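Local coordinates for extracellular solute-binding protein (Conexibacter woesei, PDB 4P98) that probably captures a small solute, perhaps a nucleoside as in PnrA-like relatives, outside the cell membrane and hands it to an ABC transporter, at residues V298-L301 with S302-L305; G32-N35 with A36-A39; A230-A234 with D235-V239. One frame throughout, in Å; residues are numbered along the deposited sequence. Where two conformers were deposited one is given.

Interaction 1 of 3, residues V298-L301 with S302-L305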
ATOM      1  N   VAL A 298       7.963 -11.129  11.206  1.00 25.87           N
ATOM      2  CA  VAL A 298       6.838 -10.688  10.380  1.00 24.59           C
ATOM      3  C   VAL A 298       6.205 -11.872   9.639  1.00 24.06           C
ATOM      4  O   VAL A 298       4.970 -11.969   9.527  1.00 19.48           O
ATOM      5  CB  VAL A 298       7.298  -9.602   9.392  1.00 25.27           C
ATOM      6  CG1 VAL A 298       6.247  -9.336   8.326  1.00 23.61           C
ATOM      7  CG2 VAL A 298       7.640  -8.335  10.167  1.00 24.18           C
ATOM      8  N   ASP A 299       7.054 -12.756   9.128  1.00 24.12           N
ATOM      9  CA  ASP A 299       6.597 -13.998   8.513  1.00 25.29           C
ATOM     10  C   ASP A 299       5.744 -14.817   9.485  1.00 22.89           C
ATOM     11  O   ASP A 299       4.707 -15.350   9.092  1.00 23.55           O
ATOM     12  CB  ASP A 299       7.785 -14.847   8.018  1.00 31.44           C
ATOM     13  CG  ASP A 299       8.553 -14.201   6.862  1.00 34.01           C
ATOM     14  OD1 ASP A 299       8.048 -13.256   6.229  1.00 36.68           O
ATOM     15  OD2 ASP A 299       9.680 -14.656   6.580  1.00 41.60           O
ATOM     16  N   ALA A 300       6.162 -14.915  10.745  1.00 22.21           N
ATOM     17  CA  ALA A 300       5.399 -15.681  11.736  1.00 23.73           C
ATOM     18  C   ALA A 300       4.068 -14.998  12.038  1.00 22.64           C
ATOM     19  O   ALA A 300       3.043 -15.663  12.183  1.00 19.43           O
ATOM     20  CB  ALA A 300       6.203 -15.884  13.015  1.00 25.72           C
ATOM     21  N   LEU A 301       4.082 -13.669  12.121  1.00 20.05           N
ATOM     22  CA  LEU A 301       2.837 -12.906  12.290  1.00 18.98           C
ATOM     23  C   LEU A 301       1.850 -13.205  11.162  1.00 15.16           C
ATOM     24  O   LEU A 301       0.654 -13.404  11.415  1.00 18.41           O
ATOM     25  CB  LEU A 301       3.121 -11.389  12.359  1.00 19.08           C
ATOM     26  CG  LEU A 301       1.924 -10.448  12.181  1.00 19.78           C
ATOM     27  CD1 LEU A 301       0.980 -10.538  13.369  1.00 21.26           C
ATOM     28  CD2 LEU A 301       2.380  -9.011  11.961  1.00 19.90           C
ATOM     29  N   SER A 302       2.345 -13.211   9.929  0.50 14.95           N
ATOM     30  CA  SER A 302       1.516 -13.497   8.773  0.50 17.18           C
ATOM     31  C   SER A 302       0.885 -14.888   8.885  0.50 18.22           C
ATOM     32  O   SER A 302      -0.298 -15.072   8.575  0.50 16.59           O
ATOM     33  CB  SER A 302       2.359 -13.391   7.508  0.50 18.43           C
ATOM     34  OG  SER A 302       1.613 -13.748   6.362  0.50 20.58           O
ATOM     35  N   GLU A 303       1.676 -15.846   9.360  1.00 18.51           N
ATOM     36  CA  GLU A 303       1.217 -17.240   9.525  1.00 19.51           C
ATOM     37  C   GLU A 303       0.112 -17.337  10.584  1.00 19.24           C
ATOM     38  O   GLU A 303      -0.896 -18.018  10.384  1.00 20.47           O
ATOM     39  CB  GLU A 303       2.421 -18.130   9.871  1.00 20.78           C
ATOM     40  CG  GLU A 303       3.428 -18.244   8.733  1.00 26.27           C
ATOM     41  CD  GLU A 303       4.831 -18.675   9.170  1.00 32.26           C
ATOM     42  OE1 GLU A 303       5.021 -19.075  10.339  1.00 37.78           O
ATOM     43  OE2 GLU A 303       5.753 -18.621   8.326  1.00 34.62           O
ATOM     44  N   ARG A 304       0.281 -16.625  11.695  1.00 19.31           N
ATOM     45  CA  ARG A 304      -0.763 -16.558  12.720  1.00 20.48           C
ATOM     46  C   ARG A 304      -2.061 -15.955  12.193  1.00 20.28           C
ATOM     47  O   ARG A 304      -3.154 -16.389  12.569  1.00 16.68           O
ATOM     48  CB  ARG A 304      -0.289 -15.785  13.952  1.00 22.69           C
ATOM     49  CG  ARG A 304       0.861 -16.463  14.689  1.00 26.31           C
ATOM     50  CD  ARG A 304       1.007 -15.961  16.122  1.00 29.77           C
ATOM     51  NE  ARG A 304       1.279 -14.523  16.212  1.00 31.58           N
ATOM     52  CZ  ARG A 304       2.456 -13.942  15.963  1.00 29.60           C
ATOM     53  NH1 ARG A 304       3.514 -14.655  15.582  1.00 26.99           N
ATOM     54  NH2 ARG A 304       2.571 -12.621  16.091  1.00 31.20           N
ATOM     55  N   LEU A 305      -1.953 -14.955  11.322  1.00 21.45           N
ATOM     56  CA  LEU A 305      -3.140 -14.376  10.698  1.00 18.76           C
ATOM     57  C   LEU A 305      -3.759 -15.346   9.697  1.00 17.17           C
ATOM     58  O   LEU A 305      -4.987 -15.482   9.621  1.00 17.00           O
ATOM     59  CB  LEU A 305      -2.791 -13.045  10.019  1.00 18.64           C
ATOM     60  CG  LEU A 305      -2.499 -11.947  11.045  1.00 18.42           C
ATOM     61  CD1 LEU A 305      -1.754 -10.775  10.422  1.00 19.02           C
ATOM     62  CD2 LEU A 305      -3.767 -11.460  11.699  1.00 19.65           C
TER
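S302 starts the second of two consecutive turns of one helix, its backbone N giving a hydrogen bond to V298 O at 2.9 Å. Its CB rests 3.4 Å from D299 O. In one of its two conformers OG is anti to the backbone N (chi1 176°) and hydrogen-bonds L273 O, outside the helix.

One residue on, E303 N reaches D299 O, and the side chain starts out alongside the same carbonyl, E303 CG 3.2 Å from D299 O. The extended chain then runs back along the helix until OE1 lies 3.7 Å from A300 CA. The carboxylates of E303 and D299 stay apart, and D299 OD1 has a long, weak ion pair with R276.

R304 N bonds A300 O fairly straight, with 163° at the hydrogen. Its chain bends at CG-CD (chi3 -61°), which folds the guanidinium back over the preceding turn. There one face of the group takes L301 CA, 3.5 Å above the plane and offset toward the rim. NH1 touches A300 CB, while NH2 comes 3.8 Å from L301 CD1, the two side chains crossing at about a right angle. Within the two segments the guanidinium makes packing contacts and no hydrogen bond; the R304 side chain also touches E309.

L305 closes the second turn, N to L301 O. The two leucines run side by side in the same direction, their CD1 methyls 4.0 Å apart.

The four i+4 to i bonds are those of a regular alpha-helix, and buried V298 and L301 against exposed E303 make it amphipathic. L301 and V298 press on helix 125-137, through Y130 and F134 and through L131 and V135 respectively. L305 leans on L273, in the loop after strand 268-271, so helix 294-307 touches both helix 125-137 and that loop.

Interaction 2 of 3, residues G32-N35 with A36-A39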
ATOM      1  N   GLY A  32       6.353   6.642  -5.043  1.00 17.36           N
ATOM      2  CA  GLY A  32       7.049   5.716  -4.141  1.00 18.21           C
ATOM      3  C   GLY A  32       6.118   5.005  -3.166  1.00 16.98           C
ATOM      4  O   GLY A  32       6.545   4.584  -2.089  1.00 15.43           O
ATOM      5  N   ALA A  33       4.843   4.895  -3.536  1.00 16.16           N
ATOM      6  CA  ALA A  33       3.830   4.337  -2.651  1.00 16.16           C
ATOM      7  C   ALA A  33       2.737   3.666  -3.498  1.00 14.47           C
ATOM      8  O   ALA A  33       3.071   2.907  -4.414  1.00 15.78           O
ATOM      9  CB  ALA A  33       3.285   5.416  -1.728  1.00 17.30           C
ATOM     10  N   PHE A  34       1.460   3.936  -3.221  1.00 15.09           N
ATOM     11  CA  PHE A  34       0.343   3.191  -3.834  1.00 14.96           C
ATOM     12  C   PHE A  34       0.484   2.989  -5.341  1.00 15.46           C
ATOM     13  O   PHE A  34       0.379   1.864  -5.822  1.00 14.53           O
ATOM     14  CB  PHE A  34      -1.005   3.869  -3.527  1.00 14.92           C
ATOM     15  CG  PHE A  34      -2.202   3.133  -4.076  1.00 14.98           C
ATOM     16  CD1 PHE A  34      -2.664   1.970  -3.460  1.00 15.46           C
ATOM     17  CD2 PHE A  34      -2.893   3.620  -5.183  1.00 14.86           C
ATOM     18  CE1 PHE A  34      -3.771   1.310  -3.948  1.00 14.67           C
ATOM     19  CE2 PHE A  34      -4.000   2.959  -5.677  1.00 14.82           C
ATOM     20  CZ  PHE A  34      -4.430   1.791  -5.063  1.00 15.48           C
ATOM     21  N   ASN A  35       0.725   4.059  -6.097  1.00 15.72           N
ATOM     22  CA  ASN A  35       0.768   3.916  -7.546  1.00 14.89           C
ATOM     23  C   ASN A  35       2.037   3.245  -8.021  1.00 14.06           C
ATOM     24  O   ASN A  35       1.992   2.460  -8.973  1.00 13.92           O
ATOM     25  CB  ASN A  35       0.534   5.235  -8.262  1.00 15.64           C
ATOM     26  CG  ASN A  35      -0.857   5.769  -8.016  1.00 16.05           C
ATOM     27  OD1 ASN A  35      -1.817   5.376  -8.671  1.00 16.99           O
ATOM     28  ND2 ASN A  35      -0.973   6.654  -7.054  1.00 16.45           N
ATOM     29  N   ALA A  36       3.146   3.517  -7.337  1.00 13.70           N
ATOM     30  CA  ALA A  36       4.409   2.850  -7.643  1.00 15.08           C
ATOM     31  C   ALA A  36       4.288   1.341  -7.451  1.00 14.83           C
ATOM     32  O   ALA A  36       4.909   0.571  -8.181  1.00 15.01           O
ATOM     33  CB  ALA A  36       5.526   3.390  -6.775  1.00 15.61           C
ATOM     34  N   TRP A  37       3.484   0.922  -6.480  1.00 14.41           N
ATOM     35  CA  TRP A  37       3.311  -0.520  -6.215  1.00 14.33           C
ATOM     36  C   TRP A  37       2.715  -1.256  -7.418  1.00 14.36           C
ATOM     37  O   TRP A  37       3.128  -2.375  -7.731  1.00 15.47           O
ATOM     38  CB  TRP A  37       2.477  -0.761  -4.962  1.00 14.85           C
ATOM     39  CG  TRP A  37       3.055  -0.153  -3.696  1.00 12.94           C
ATOM     40  CD1 TRP A  37       4.369   0.155  -3.450  1.00 13.60           C
ATOM     41  CD2 TRP A  37       2.333   0.231  -2.523  1.00 13.83           C
ATOM     42  NE1 TRP A  37       4.505   0.698  -2.196  1.00 13.86           N
ATOM     43  CE2 TRP A  37       3.272   0.746  -1.602  1.00 14.26           C
ATOM     44  CE3 TRP A  37       0.985   0.174  -2.151  1.00 15.42           C
ATOM     45  CZ2 TRP A  37       2.907   1.207  -0.343  1.00 14.10           C
ATOM     46  CZ3 TRP A  37       0.624   0.638  -0.888  1.00 16.55           C
ATOM     47  CH2 TRP A  37       1.581   1.157  -0.010  1.00 15.34           C
ATOM     48  N   ALA A  38       1.757  -0.636  -8.094  1.00 13.73           N
ATOM     49  CA  ALA A  38       1.196  -1.211  -9.319  1.00 13.98           C
ATOM     50  C   ALA A  38       2.195  -1.195 -10.461  1.00 15.40           C
ATOM     51  O   ALA A  38       2.310  -2.171 -11.205  1.00 14.67           O
ATOM     52  CB  ALA A  38      -0.073  -0.494  -9.718  1.00 13.81           C
ATOM     53  N   ALA A  39       2.907  -0.083 -10.610  1.00 15.69           N
ATOM     54  CA  ALA A  39       3.936   0.023 -11.646  1.00 16.51           C
ATOM     55  C   ALA A  39       5.043  -1.027 -11.474  1.00 15.52           C
ATOM     56  O   ALA A  39       5.505  -1.609 -12.456  1.00 16.20           O
ATOM     57  CB  ALA A  39       4.535   1.426 -11.666  1.00 17.18           C
TER
HETATM   58  O   HOH W   1       7.300   1.461  -1.117  1.00 26.12           O
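W37 lays its indole flat against the backbone of A33 and F34. A33 O stands 3.1 Å above the ring plane, offset toward the rim, while F34 N lies over the centre at 3.8 Å. F34 CA makes a CH-pi contact with the same face, 3.9 Å from the centroid of the six-membered ring and 28° off its normal. With CG anti to the carbonyl carbon (chi1 -59°), the indole is swung back beneath the preceding turn. The F34 ring meets it obliquely, CD1 to W37 CE3 at 4.3 Å, and stacks in its turn on H82 at the end of strand 78-82.

The stretch is the start of helix 34-45, in the beta-alpha-beta unit of strands 22-25 and 53-55. Its sequence, D31-G32-A33-F34-N35, resembles the Asp-X-X-Phe-Asn signature of PnrA-like binding proteins, where the phenylalanine lines the ligand cleft; a similar role for F34 is probable here. D31 organises the turn, its OD1 taking the N-H of both A33 and A36 and its OD2 that of N35 ND2. N35 OD1 receives G27 N, and two partners thus fix the rotation of the amide.

A33 O has a second task besides roofing the indole: it accepts W37 N at 2.9 Å, nearly along the C=O axis. A36 CB tucks 3.4 Å from the same oxygen. Deeper in the helix, A39 N bonds N35 O in the carbonyl plane, with 167° at the hydrogen. At the indole edge, in plane, a water accepts from W37 NE1 at 3.1 Å and gives a weak bond to G32 O.

Interaction 3 of 3, residues A230-A234 with D235-V239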
ATOM      1  N   ALA A 230       9.215   5.455  -1.151  1.00 17.66           N
ATOM      2  CA  ALA A 230      10.376   4.959  -1.886  1.00 20.40           C
ATOM      3  C   ALA A 230      11.002   6.029  -2.796  1.00 21.90           C
ATOM      4  O   ALA A 230      12.132   5.857  -3.233  1.00 22.85           O
ATOM      5  CB  ALA A 230      10.010   3.723  -2.714  1.00 21.99           C
ATOM      6  N   ALA A 231      10.286   7.120  -3.071  1.00 21.82           N
ATOM      7  CA  ALA A 231      10.804   8.188  -3.945  1.00 22.56           C
ATOM      8  C   ALA A 231      11.689   9.202  -3.211  1.00 23.35           C
ATOM      9  O   ALA A 231      12.163  10.159  -3.812  1.00 25.04           O
ATOM     10  CB  ALA A 231       9.657   8.903  -4.633  1.00 22.83           C
ATOM     11  N   ALA A 232      11.907   8.999  -1.921  1.00 22.48           N
ATOM     12  CA  ALA A 232      12.762   9.880  -1.143  1.00 24.25           C
ATOM     13  C   ALA A 232      14.213   9.787  -1.601  1.00 26.32           C
ATOM     14  O   ALA A 232      14.606   8.835  -2.279  1.00 25.66           O
ATOM     15  CB  ALA A 232      12.649   9.541   0.324  1.00 23.32           C
ATOM     16  N   GLY A 233      15.005  10.785  -1.226  1.00 27.35           N
ATOM     17  CA  GLY A 233      16.431  10.809  -1.560  1.00 27.68           C
ATOM     18  C   GLY A 233      17.222   9.761  -0.798  1.00 27.65           C
ATOM     19  O   GLY A 233      16.747   9.215   0.195  1.00 25.70           O
ATOM     20  N   ALA A 234      18.440   9.497  -1.264  1.00 29.76           N
ATOM     21  CA  ALA A 234      19.307   8.474  -0.683  1.00 30.34           C
ATOM     22  C   ALA A 234      19.532   8.636   0.819  1.00 26.92           C
ATOM     23  O   ALA A 234      19.509   7.652   1.543  1.00 31.90           O
ATOM     24  CB  ALA A 234      20.651   8.432  -1.417  1.00 32.13           C
ATOM     25  N   ASP A 235      19.746   9.857   1.297  1.00 27.54           N
ATOM     26  CA  ASP A 235      19.981  10.074   2.732  1.00 30.04           C
ATOM     27  C   ASP A 235      18.772   9.724   3.571  1.00 26.62           C
ATOM     28  O   ASP A 235      18.916   9.289   4.719  1.00 24.51           O
ATOM     29  CB  ASP A 235      20.376  11.532   3.037  1.00 38.23           C
ATOM     30  CG  ASP A 235      21.812  11.856   2.655  1.00 45.05           C
ATOM     31  OD1 ASP A 235      22.438  11.078   1.900  1.00 54.83           O
ATOM     32  OD2 ASP A 235      22.310  12.913   3.102  1.00 58.66           O
ATOM     33  N   ILE A 236      17.582   9.949   3.011  1.00 26.09           N
ATOM     34  CA  ILE A 236      16.335   9.657   3.722  1.00 26.27           C
ATOM     35  C   ILE A 236      16.058   8.151   3.640  1.00 22.47           C
ATOM     36  O   ILE A 236      15.744   7.520   4.646  1.00 22.56           O
ATOM     37  CB  ILE A 236      15.133  10.483   3.178  1.00 27.45           C
ATOM     38  CG1 ILE A 236      15.117  11.914   3.732  1.00 33.00           C
ATOM     39  CG2 ILE A 236      13.819   9.899   3.656  1.00 26.88           C
ATOM     40  CD1 ILE A 236      16.363  12.731   3.504  1.00 36.04           C
ATOM     41  N   LYS A 237      16.200   7.581   2.444  1.00 22.78           N
ATOM     42  CA  LYS A 237      16.034   6.131   2.266  1.00 26.18           C
ATOM     43  C   LYS A 237      16.954   5.362   3.205  1.00 25.33           C
ATOM     44  O   LYS A 237      16.583   4.317   3.729  1.00 23.83           O
ATOM     45  CB  LYS A 237      16.264   5.712   0.807  1.00 29.91           C
ATOM     46  CG  LYS A 237      15.121   6.100  -0.128  1.00 32.04           C
ATOM     47  CD  LYS A 237      15.124   5.294  -1.424  1.00 36.19           C
ATOM     48  CE  LYS A 237      16.227   5.755  -2.365  1.00 39.27           C
ATOM     49  NZ  LYS A 237      16.209   5.002  -3.653  1.00 45.62           N
ATOM     50  N   ALA A 238      18.142   5.900   3.453  1.00 27.84           N
ATOM     51  CA  ALA A 238      19.107   5.243   4.319  1.00 26.28           C
ATOM     52  C   ALA A 238      18.630   5.079   5.763  1.00 23.01           C
ATOM     53  O   ALA A 238      19.135   4.229   6.467  1.00 24.40           O
ATOM     54  CB  ALA A 238      20.449   5.976   4.281  1.00 28.83           C
ATOM     55  N   VAL A 239      17.657   5.869   6.216  1.00 21.41           N
ATOM     56  CA  VAL A 239      17.157   5.713   7.581  1.00 19.98           C
ATOM     57  C   VAL A 239      15.786   5.013   7.650  1.00 16.29           C
ATOM     58  O   VAL A 239      15.262   4.804   8.722  1.00 17.03           O
ATOM     59  CB  VAL A 239      17.132   7.055   8.342  1.00 20.67           C
ATOM     60  CG1 VAL A 239      18.532   7.657   8.340  1.00 22.06           C
ATOM     61  CG2 VAL A 239      16.117   8.031   7.745  1.00 21.37           C
TER
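The flat groups that matter are the peptides of the loop, and the K237 side chain runs past the carbonyl oxygens of A230 and A232. K237 CD comes 3.5 Å from A230 O and CE the same distance from A232 O. The bend at chi3 (-75°) carries the aliphatic chain back over the loop, while NZ stops 4.2 Å from A230 O.

Beneath, A232 CB meets I236 CG2 at 3.5 Å, a close methyl contact between buried residues. I236 also packs on Q216 and V219 of helix 212-221, so this side of the turn faces inward.

The turn itself is set by G233 at the N-cap. Its carbonyl accepts K237 N at 2.8 Å, nearly straight at 177°, and takes a weaker bond from I236 N. A238 N then reaches A234 O.

V239 pairs with T225 by backbone hydrogen bonding. The loop and helix 234-237 together form the short connection between the parallel, neighbouring strands 225-226 and 240-242, a beta-alpha-beta unit at one border of the five-stranded sheet.

From the N terminus, interaction 2 comes first, at the start of helix 34-45 beside the six-stranded sheet. Interaction 3 follows, on the crossover at the edge of the five-stranded sheet, and interaction 1 comes last, on helix 294-307. Each is local, spanning a turn or two of continuous chain, so they stand in series and none nests in or crosses another. Interactions 2 and 3 nevertheless meet: G32 O and A230 N, 3.0 Å apart, probably form a hydrogen bond between the two lobes, consistent with a closed cleft. Interaction 1 lies apart, about 14 Å from interaction 2 at the nearest atoms, against helix 125-137, which leads from one sheet to the other.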